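Local atomic coordinates of endoglucanase, glycoside hydrolase family 5 protein (PDB entry 5IHS), a protein that probably hydrolyses internal beta-1,4-glucosidic bonds of cellulose as an endoglucanase of glycoside hydrolase family 5, and is thought to support growth on crystalline cellulose. Residues A[63-68]-A[284-289]. Sequence-based numbering, arbitrary orientation.
Sequences MGQYYN and IADKPE
The ring of Y66 meets D286 at its edge, where carboxylate OD1 lies near the ring plane, 4.2 Å from CE2; the two planes stand 71° apart. I284 comes at the same ring obliquely, its CG2 branch 4.0 Å from CG, while one face is overlaid toward the rim by CG of Q65. At the far end of the ring, OH sits 3.4 Å from CB of D286, but the two side chains do not bond directly. Instead, the hydroxyl hydrogen-bonds to the carbonyl of A298, and OD2 of D286 takes the backbone N-H of A297, so a later part of the same loop as D286 holds the carboxylate and the Y66 hydroxyl side by side. Two waters fill in between: one joins Y66 OH, Q65 NE2 and, weakly, D286 OD2, and another gives a short 2.6 Å bond to D286 OD1 while accepting a weak one from Q65 NE2.

This is the seam of the TIM barrel, where the first and eighth parallel strands, 53-57 and 279-284, close the cylinder and the loops following them come together. A further water donates to both M63 O and I284 O, 2.8 Å from the latter, linking the two backbones.

M63 carries the other half of the interface. With CG anti to its own carbonyl carbon (chi1 -70°) and the chain bent once, at chi2, it lays CG 4.0 Å from CB of A285 and carries SD and CE obliquely across the carboxylate of D286, each 3.2 Å from OD1. CE then reaches on to the backbone N and CB of K287. An alanine here would remove the thioether, and would probably open a gap beside A285 and strip the SD and CE cover from OD1 of D286. On the exposed side, K287 stretches out fully extended to a salt bridge with E289 OE1.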
loop_
_atom_site.group_PDB
_atom_site.type_symbol
_atom_site.label_atom_id
_atom_site.label_comp_id
_atom_site.label_asym_id
_atom_site.label_seq_id
_atom_site.Cartn_x
_atom_site.Cartn_y
_atom_site.Cartn_z
ATOM N N MET A 63 -15.768 3.284 3.258
ATOM C CA MET A 63 -15.985 2.523 2.030
ATOM C C MET A 63 -15.864 1.031 2.304
ATOM O O MET A 63 -15.382 0.257 1.476
ATOM C CB MET A 63 -15.034 2.985 0.928
ATOM C CG MET A 63 -15.334 4.364 0.377
ATOM S SD MET A 63 -16.760 4.370 -0.717
ATOM C CE MET A 63 -17.096 6.133 -0.725
ATOM N N GLY A 64 -16.333 0.610 3.480
ATOM C CA GLY A 64 -16.244 -0.776 3.900
ATOM C C GLY A 64 -17.026 -1.744 3.044
ATOM O O GLY A 64 -16.748 -2.945 3.083
ATOM N N GLN A 65 -17.989 -1.256 2.255
ATOM C CA GLN A 65 -18.764 -2.151 1.405
ATOM C C GLN A 65 -17.904 -2.850 0.356
ATOM O O GLN A 65 -18.335 -3.873 -0.179
ATOM C CB GLN A 65 -19.945 -1.421 0.737
ATOM C CG GLN A 65 -19.586 -0.354 -0.290
ATOM C CD GLN A 65 -19.398 1.032 0.314
ATOM O OE1 GLN A 65 -18.923 1.177 1.441
ATOM N NE2 GLN A 65 -19.755 2.063 -0.450
ATOM N N TYR A 66 -16.718 -2.327 0.046
ATOM C CA TYR A 66 -15.826 -2.934 -0.944
ATOM C C TYR A 66 -14.812 -3.892 -0.328
ATOM O O TYR A 66 -14.017 -4.489 -1.066
ATOM C CB TYR A 66 -15.104 -1.851 -1.770
ATOM C CG TYR A 66 -16.061 -1.012 -2.585
ATOM C CD1 TYR A 66 -16.690 -1.526 -3.713
ATOM C CD2 TYR A 66 -16.358 0.289 -2.217
ATOM C CE1 TYR A 66 -17.579 -0.763 -4.454
ATOM C CE2 TYR A 66 -17.257 1.057 -2.944
ATOM C CZ TYR A 66 -17.862 0.532 -4.064
ATOM O OH TYR A 66 -18.763 1.314 -4.772
ATOM N N TYR A 67 -14.826 -4.052 0.999
ATOM C CA TYR A 67 -13.872 -4.923 1.702
ATOM C C TYR A 67 -14.411 -6.355 1.694
ATOM O O TYR A 67 -14.873 -6.890 2.703
ATOM C CB TYR A 67 -13.631 -4.426 3.130
ATOM C CG TYR A 67 -12.658 -3.277 3.219
ATOM C CD1 TYR A 67 -12.953 -2.036 2.653
ATOM C CD2 TYR A 67 -11.437 -3.429 3.867
ATOM C CE1 TYR A 67 -12.042 -0.996 2.711
ATOM C CE2 TYR A 67 -10.528 -2.386 3.932
ATOM C CZ TYR A 67 -10.827 -1.178 3.349
ATOM O OH TYR A 67 -9.888 -0.179 3.412
ATOM N N ASN A 68 -14.353 -6.990 0.523
ATOM C CA ASN A 68 -14.974 -8.300 0.384
ATOM C C ASN A 68 -14.253 -9.128 -0.674
ATOM O O ASN A 68 -13.461 -8.625 -1.481
ATOM C CB ASN A 68 -16.481 -8.187 0.102
ATOM C CG ASN A 68 -16.773 -7.592 -1.251
ATOM O OD1 ASN A 68 -16.465 -8.207 -2.277
ATOM N ND2 ASN A 68 -17.370 -6.401 -1.277
ATOM N N ILE A 284 -10.094 2.322 -4.735
ATOM C CA ILE A 284 -11.409 1.714 -4.914
ATOM C C ILE A 284 -12.369 2.389 -3.932
ATOM O O ILE A 284 -12.440 2.061 -2.747
ATOM C CB ILE A 284 -11.362 0.196 -4.740
ATOM C CG1 ILE A 284 -10.404 -0.441 -5.768
ATOM C CG2 ILE A 284 -12.754 -0.392 -4.819
ATOM C CD1 ILE A 284 -10.799 -0.259 -7.225
ATOM N N ALA A 285 -13.087 3.377 -4.446
ATOM C CA ALA A 285 -14.087 4.141 -3.725
ATOM C C ALA A 285 -15.007 4.701 -4.780
ATOM O O ALA A 285 -14.585 4.919 -5.916
ATOM C CB ALA A 285 -13.464 5.321 -2.981
ATOM N N ASP A 286 -16.257 4.948 -4.398
ATOM C CA ASP A 286 -17.233 5.522 -5.314
ATOM C C ASP A 286 -17.600 6.953 -4.942
ATOM O O ASP A 286 -18.630 7.465 -5.384
ATOM C CB ASP A 286 -18.469 4.629 -5.427
ATOM C CG ASP A 286 -19.368 4.703 -4.221
ATOM O OD1 ASP A 286 -18.838 4.920 -3.107
ATOM O OD2 ASP A 286 -20.599 4.527 -4.395
ATOM N N LYS A 287 -16.764 7.608 -4.147
ATOM C CA LYS A 287 -16.943 9.017 -3.837
ATOM C C LYS A 287 -16.809 9.839 -5.120
ATOM O O LYS A 287 -15.963 9.531 -5.966
ATOM C CB LYS A 287 -15.854 9.421 -2.836
ATOM C CG LYS A 287 -15.842 10.866 -2.395
ATOM C CD LYS A 287 -14.851 11.091 -1.252
ATOM C CE LYS A 287 -14.924 12.522 -0.751
ATOM N NZ LYS A 287 -13.948 12.792 0.333
ATOM N N PRO A 288 -17.645 10.884 -5.320
ATOM C CA PRO A 288 -17.560 11.680 -6.568
ATOM C C PRO A 288 -16.407 12.680 -6.568
ATOM O O PRO A 288 -16.592 13.910 -6.580
ATOM C CB PRO A 288 -18.942 12.344 -6.629
ATOM C CG PRO A 288 -19.361 12.451 -5.217
ATOM C CD PRO A 288 -18.834 11.236 -4.526
ATOM N N GLU A 289 -15.186 12.135 -6.579
ATOM C CA GLU A 289 -13.943 12.898 -6.626
ATOM C C GLU A 289 -13.017 12.260 -7.656
ATOM O O GLU A 289 -13.131 11.073 -7.962
ATOM C CB GLU A 289 -13.223 12.958 -5.253
ATOM C CG GLU A 289 -12.563 11.634 -4.780
ATOM C CD GLU A 289 -11.810 11.740 -3.440
ATOM O OE1 GLU A 289 -12.023 12.710 -2.684
ATOM O OE2 GLU A 289 -11.001 10.835 -3.136
HETATM O O HOH W 1 -12.773 0.712 -0.344
HETATM O O HOH W 2 -21.038 2.082 -3.047
HETATM O O HOH W 3 -20.390 5.189 -0.984
#